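Local coordinates for protein exosome complex exonuclease RRP46 homolog (Oryza sativa Japonica Group, PDB 3HKM) that binds double-stranded DNA and single-stranded RNA, shows hydrolytic DNase and phosphorolytic RNase activity in vitro, and is probably a component of the exosome, at residues Q161-N173 / L194-Y208. Numbering follows the deposited sequence.
Sequences QQLKSFAHLVFPN and LITSITHGVMSEEDY
I195, just ahead of strand 197-201, bonds to V170 as its segment runs up alongside strand 165-172; strand 197-201 is an edge strand, within this chain, of the antiparallel four-stranded sheet of this RNase PH fold. The backbone N of I195 donates to V170 O, and its CB and CD1 both meet V170 CG2, while CG1 slides past the P172 ring, 3.7 Å from CG. Next, T196 O accepts from V170 N. S197 packs its CB tightly on L169 CD2 at 3.5 Å, and its OG is hydrogen-bonded to Y208 OH, tying the edge strand to helix 205-229; L169 continues onto C211 and I212 of that helix. I198 and H168 form a hydrogen-bonded pair, straightest in H168 N to I198 O (2.8 Å, 176°), and T199 sets CG2 against A167 CB on the helix side.

On the other face H200 belongs to an aromatic cluster. It turns an imidazole edge toward the face of H168, planes at 66°, and one water bridges H200 NE2 and H168 ND1. With CG between its backbone N and carbonyl carbon (chi1 60°), F166 brings CE2 to 3.4 Å from H200 CB and lies with one face under H200 O. An alanine at F166 would strip that ring away and is likely to leave H200 freer to turn. Past G201 and V202, M203, its side chain bent back, puts CE 3.9 Å from A167 CB.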
loop_
_atom_site.group_PDB
_atom_site.type_symbol
_atom_site.label_atom_id
_atom_site.label_comp_id
_atom_site.label_asym_id
_atom_site.label_seq_id
_atom_site.Cartn_x
_atom_site.Cartn_y
_atom_site.Cartn_z
ATOM N N GLN A 161 17.118 3.459 -8.195
ATOM C CA GLN A 161 18.473 4.013 -8.097
ATOM C C GLN A 161 18.868 4.738 -9.385
ATOM O O GLN A 161 19.893 5.418 -9.442
ATOM C CB GLN A 161 19.486 2.896 -7.781
ATOM C CG GLN A 161 20.948 3.180 -8.182
ATOM C CD GLN A 161 21.867 3.559 -7.011
ATOM O OE1 GLN A 161 21.451 4.229 -6.066
ATOM N NE2 GLN A 161 23.130 3.135 -7.084
ATOM N N GLN A 162 18.048 4.600 -10.418
ATOM C CA GLN A 162 18.346 5.210 -11.702
ATOM C C GLN A 162 17.582 6.515 -11.881
ATOM O O GLN A 162 18.180 7.574 -12.084
ATOM C CB GLN A 162 18.031 4.239 -12.847
ATOM C CG GLN A 162 19.022 3.065 -12.979
ATOM C CD GLN A 162 18.584 2.011 -14.004
ATOM O OE1 GLN A 162 17.492 1.435 -13.909
ATOM N NE2 GLN A 162 19.447 1.751 -14.985
ATOM N N LEU A 163 16.259 6.444 -11.787
ATOM C CA LEU A 163 15.408 7.589 -12.098
ATOM C C LEU A 163 15.580 8.780 -11.150
ATOM O O LEU A 163 16.184 8.651 -10.080
ATOM C CB LEU A 163 13.942 7.160 -12.152
ATOM C CG LEU A 163 13.501 6.390 -13.399
ATOM C CD1 LEU A 163 14.279 5.102 -13.556
ATOM C CD2 LEU A 163 12.007 6.114 -13.334
ATOM N N LYS A 164 15.042 9.931 -11.564
ATOM C CA LYS A 164 15.132 11.177 -10.797
ATOM C C LYS A 164 13.774 11.665 -10.307
ATOM O O LYS A 164 13.690 12.559 -9.476
ATOM C CB LYS A 164 15.790 12.286 -11.627
ATOM C CG LYS A 164 17.293 12.452 -11.392
ATOM C CD LYS A 164 17.691 13.920 -11.541
ATOM C CE LYS A 164 17.260 14.505 -12.896
ATOM N NZ LYS A 164 16.989 15.988 -12.837
ATOM N N SER A 165 12.712 11.079 -10.846
ATOM C CA SER A 165 11.357 11.465 -10.497
ATOM C C SER A 165 10.564 10.217 -10.183
ATOM O O SER A 165 10.761 9.178 -10.804
ATOM C CB SER A 165 10.676 12.185 -11.667
ATOM O OG SER A 165 11.422 13.295 -12.137
ATOM N N PHE A 166 9.664 10.322 -9.216
ATOM C CA PHE A 166 8.642 9.300 -9.063
ATOM C C PHE A 166 7.542 9.643 -8.061
ATOM O O PHE A 166 7.664 10.571 -7.270
ATOM C CB PHE A 166 9.248 7.908 -8.822
ATOM C CG PHE A 166 10.101 7.803 -7.600
ATOM C CD1 PHE A 166 11.479 7.682 -7.713
ATOM C CD2 PHE A 166 9.527 7.781 -6.340
ATOM C CE1 PHE A 166 12.271 7.563 -6.587
ATOM C CE2 PHE A 166 10.314 7.662 -5.202
ATOM C CZ PHE A 166 11.690 7.551 -5.326
ATOM N N ALA A 167 6.455 8.890 -8.134
ATOM C CA ALA A 167 5.282 9.173 -7.337
ATOM C C ALA A 167 4.742 7.883 -6.745
ATOM O O ALA A 167 4.754 6.843 -7.387
ATOM C CB ALA A 167 4.227 9.840 -8.196
ATOM N N HIS A 168 4.285 7.952 -5.505
ATOM C CA HIS A 168 3.490 6.873 -4.947
ATOM C C HIS A 168 2.035 7.272 -5.076
ATOM O O HIS A 168 1.583 8.182 -4.392
ATOM C CB HIS A 168 3.838 6.642 -3.480
ATOM C CG HIS A 168 5.203 6.062 -3.265
ATOM N ND1 HIS A 168 5.891 6.199 -2.079
ATOM C CD2 HIS A 168 6.010 5.355 -4.091
ATOM C CE1 HIS A 168 7.062 5.591 -2.180
ATOM N NE2 HIS A 168 7.158 5.071 -3.390
ATOM N N LEU A 169 1.305 6.615 -5.971
ATOM C CA LEU A 169 -0.112 6.928 -6.138
ATOM C C LEU A 169 -0.982 5.838 -5.535
ATOM O O LEU A 169 -0.653 4.654 -5.592
ATOM C CB LEU A 169 -0.476 7.140 -7.613
ATOM C CG LEU A 169 0.342 8.176 -8.396
ATOM C CD1 LEU A 169 -0.093 8.213 -9.859
ATOM C CD2 LEU A 169 0.273 9.566 -7.764
ATOM N N VAL A 170 -2.088 6.253 -4.933
ATOM C CA VAL A 170 -3.055 5.309 -4.416
ATOM C C VAL A 170 -4.455 5.754 -4.812
ATOM O O VAL A 170 -4.905 6.855 -4.497
ATOM C CB VAL A 170 -2.844 4.992 -2.895
ATOM C CG1 VAL A 170 -1.882 5.984 -2.262
ATOM C CG2 VAL A 170 -4.168 4.874 -2.144
ATOM N N PHE A 171 -5.101 4.884 -5.575
ATOM C CA PHE A 171 -6.374 5.189 -6.185
ATOM C C PHE A 171 -7.480 4.504 -5.409
ATOM O O PHE A 171 -7.295 3.392 -4.917
ATOM C CB PHE A 171 -6.375 4.713 -7.637
ATOM C CG PHE A 171 -5.134 5.082 -8.400
ATOM C CD1 PHE A 171 -5.119 6.186 -9.238
ATOM C CD2 PHE A 171 -3.984 4.325 -8.286
ATOM C CE1 PHE A 171 -3.982 6.525 -9.945
ATOM C CE2 PHE A 171 -2.844 4.664 -8.992
ATOM C CZ PHE A 171 -2.848 5.766 -9.822
ATOM N N PRO A 172 -8.636 5.175 -5.297
ATOM C CA PRO A 172 -9.857 4.642 -4.696
ATOM C C PRO A 172 -10.556 3.786 -5.725
ATOM O O PRO A 172 -10.550 4.157 -6.893
ATOM C CB PRO A 172 -10.701 5.897 -4.438
ATOM C CG PRO A 172 -9.839 7.080 -4.847
ATOM C CD PRO A 172 -8.828 6.544 -5.794
ATOM N N ASN A 173 -11.138 2.663 -5.316
ATOM C CA ASN A 173 -11.825 1.785 -6.256
ATOM C C ASN A 173 -13.078 1.170 -5.644
ATOM O O ASN A 173 -13.009 0.552 -4.580
ATOM C CB ASN A 173 -10.879 0.686 -6.750
ATOM C CG ASN A 173 -11.387 -0.004 -8.000
ATOM O OD1 ASN A 173 -10.945 0.292 -9.113
ATOM N ND2 ASN A 173 -12.325 -0.922 -7.827
ATOM N N LEU A 194 -8.022 11.076 -6.251
ATOM C CA LEU A 194 -7.429 9.879 -5.664
ATOM C C LEU A 194 -7.427 9.925 -4.128
ATOM O O LEU A 194 -8.036 10.818 -3.533
ATOM C CB LEU A 194 -6.018 9.654 -6.223
ATOM C CG LEU A 194 -4.985 10.771 -6.058
ATOM C CD1 LEU A 194 -4.564 10.890 -4.612
ATOM C CD2 LEU A 194 -3.770 10.531 -6.936
ATOM N N ILE A 195 -6.757 8.959 -3.495
ATOM C CA ILE A 195 -6.649 8.914 -2.036
ATOM C C ILE A 195 -5.486 9.795 -1.596
ATOM O O ILE A 195 -5.680 10.958 -1.235
ATOM C CB ILE A 195 -6.454 7.461 -1.525
ATOM C CG1 ILE A 195 -7.627 6.576 -1.963
ATOM C CG2 ILE A 195 -6.318 7.421 -0.011
ATOM C CD1 ILE A 195 -7.612 5.188 -1.375
ATOM N N THR A 196 -4.275 9.242 -1.648
ATOM C CA THR A 196 -3.054 9.996 -1.352
ATOM C C THR A 196 -2.072 9.927 -2.533
ATOM O O THR A 196 -2.102 8.979 -3.325
ATOM C CB THR A 196 -2.330 9.471 -0.068
ATOM O OG1 THR A 196 -1.904 8.122 -0.269
ATOM C CG2 THR A 196 -3.238 9.517 1.159
ATOM N N SER A 197 -1.217 10.937 -2.663
ATOM C CA SER A 197 -0.093 10.858 -3.589
ATOM C C SER A 197 1.114 11.559 -2.993
ATOM O O SER A 197 1.007 12.659 -2.459
ATOM C CB SER A 197 -0.431 11.469 -4.947
ATOM O OG SER A 197 0.094 12.772 -5.050
ATOM N N ILE A 198 2.263 10.902 -3.068
ATOM C CA ILE A 198 3.503 11.500 -2.591
ATOM C C ILE A 198 4.605 11.330 -3.625
ATOM O O ILE A 198 4.884 10.219 -4.068
ATOM C CB ILE A 198 3.912 10.976 -1.185
ATOM C CG1 ILE A 198 5.383 11.265 -0.902
ATOM C CG2 ILE A 198 3.590 9.511 -1.033
ATOM C CD1 ILE A 198 5.734 11.203 0.571
ATOM N N THR A 199 5.201 12.449 -4.034
ATOM C CA THR A 199 6.222 12.425 -5.072
ATOM C C THR A 199 7.599 12.648 -4.467
ATOM O O THR A 199 7.734 13.292 -3.430
ATOM C CB THR A 199 5.950 13.468 -6.169
ATOM O OG1 THR A 199 5.933 14.777 -5.588
ATOM C CG2 THR A 199 4.606 13.198 -6.844
ATOM N N HIS A 200 8.613 12.092 -5.119
ATOM C CA HIS A 200 9.987 12.194 -4.648
ATOM C C HIS A 200 10.893 12.581 -5.802
ATOM O O HIS A 200 11.003 11.845 -6.784
ATOM C CB HIS A 200 10.467 10.860 -4.070
ATOM C CG HIS A 200 9.707 10.403 -2.859
ATOM N ND1 HIS A 200 10.002 10.839 -1.585
ATOM C CD2 HIS A 200 8.678 9.532 -2.728
ATOM C CE1 HIS A 200 9.186 10.260 -0.722
ATOM N NE2 HIS A 200 8.371 9.465 -1.391
ATOM N N GLY A 201 11.550 13.730 -5.679
ATOM C CA GLY A 201 12.454 14.200 -6.711
ATOM C C GLY A 201 11.729 15.139 -7.648
ATOM O O GLY A 201 10.558 15.440 -7.421
ATOM N N VAL A 202 12.408 15.594 -8.699
ATOM C CA VAL A 202 11.820 16.584 -9.599
ATOM C C VAL A 202 10.529 16.066 -10.205
ATOM O O VAL A 202 10.446 14.922 -10.660
ATOM C CB VAL A 202 12.771 17.011 -10.731
ATOM C CG1 VAL A 202 12.853 15.936 -11.797
ATOM C CG2 VAL A 202 12.278 18.302 -11.353
ATOM N N MET A 203 9.508 16.907 -10.202
ATOM C CA MET A 203 8.243 16.494 -10.764
ATOM C C MET A 203 7.532 17.710 -11.313
ATOM O O MET A 203 6.932 18.486 -10.567
ATOM C CB MET A 203 7.392 15.765 -9.716
ATOM C CG MET A 203 6.078 15.186 -10.244
ATOM S SD MET A 203 6.241 13.652 -11.177
ATOM C CE MET A 203 6.615 12.497 -9.875
ATOM N N SER A 204 7.637 17.884 -12.622
ATOM C CA SER A 204 6.827 18.861 -13.315
ATOM C C SER A 204 5.365 18.453 -13.188
ATOM O O SER A 204 5.062 17.295 -12.899
ATOM C CB SER A 204 7.215 18.921 -14.791
ATOM O OG SER A 204 6.897 17.705 -15.446
ATOM N N GLU A 205 4.466 19.405 -13.419
ATOM C CA GLU A 205 3.033 19.139 -13.396
ATOM C C GLU A 205 2.598 18.253 -14.575
ATOM O O GLU A 205 1.591 17.547 -14.499
ATOM C CB GLU A 205 2.254 20.461 -13.387
ATOM C CG GLU A 205 0.752 20.301 -13.283
ATOM C CD GLU A 205 0.010 21.621 -13.395
ATOM O OE1 GLU A 205 0.020 22.223 -14.489
ATOM O OE2 GLU A 205 -0.594 22.053 -12.391
ATOM N N GLU A 206 3.361 18.281 -15.662
ATOM C CA GLU A 206 3.097 17.387 -16.788
ATOM C C GLU A 206 3.493 15.956 -16.430
ATOM O O GLU A 206 2.741 15.016 -16.682
ATOM C CB GLU A 206 3.835 17.858 -18.042
ATOM C CG GLU A 206 3.725 19.357 -18.288
ATOM C CD GLU A 206 4.812 20.137 -17.588
ATOM O OE1 GLU A 206 5.969 20.089 -18.066
ATOM O OE2 GLU A 206 4.514 20.800 -16.572
ATOM N N ASP A 207 4.670 15.802 -15.828
ATOM C CA ASP A 207 5.117 14.501 -15.321
ATOM C C ASP A 207 4.058 13.900 -14.406
ATOM O O ASP A 207 3.639 12.760 -14.589
ATOM C CB ASP A 207 6.422 14.640 -14.533
ATOM C CG ASP A 207 7.638 14.751 -15.426
ATOM O OD1 ASP A 207 7.498 14.510 -16.641
ATOM O OD2 ASP A 207 8.733 15.079 -14.904
ATOM N N TYR A 208 3.644 14.688 -13.416
ATOM C CA TYR A 208 2.659 14.275 -12.426
ATOM C C TYR A 208 1.363 13.754 -13.047
ATOM O O TYR A 208 0.830 12.742 -12.603
ATOM C CB TYR A 208 2.367 15.435 -11.468
ATOM C CG TYR A 208 1.433 15.101 -10.320
ATOM C CD1 TYR A 208 1.688 14.024 -9.472
ATOM C CD2 TYR A 208 0.308 15.885 -10.062
ATOM C CE1 TYR A 208 0.841 13.728 -8.412
ATOM C CE2 TYR A 208 -0.547 15.595 -8.998
ATOM C CZ TYR A 208 -0.273 14.513 -8.179
ATOM O OH TYR A 208 -1.113 14.229 -7.122
HETATM O O HOH W 1 15.388 14.520 -8.620
HETATM O O HOH W 2 6.479 8.199 -0.047
#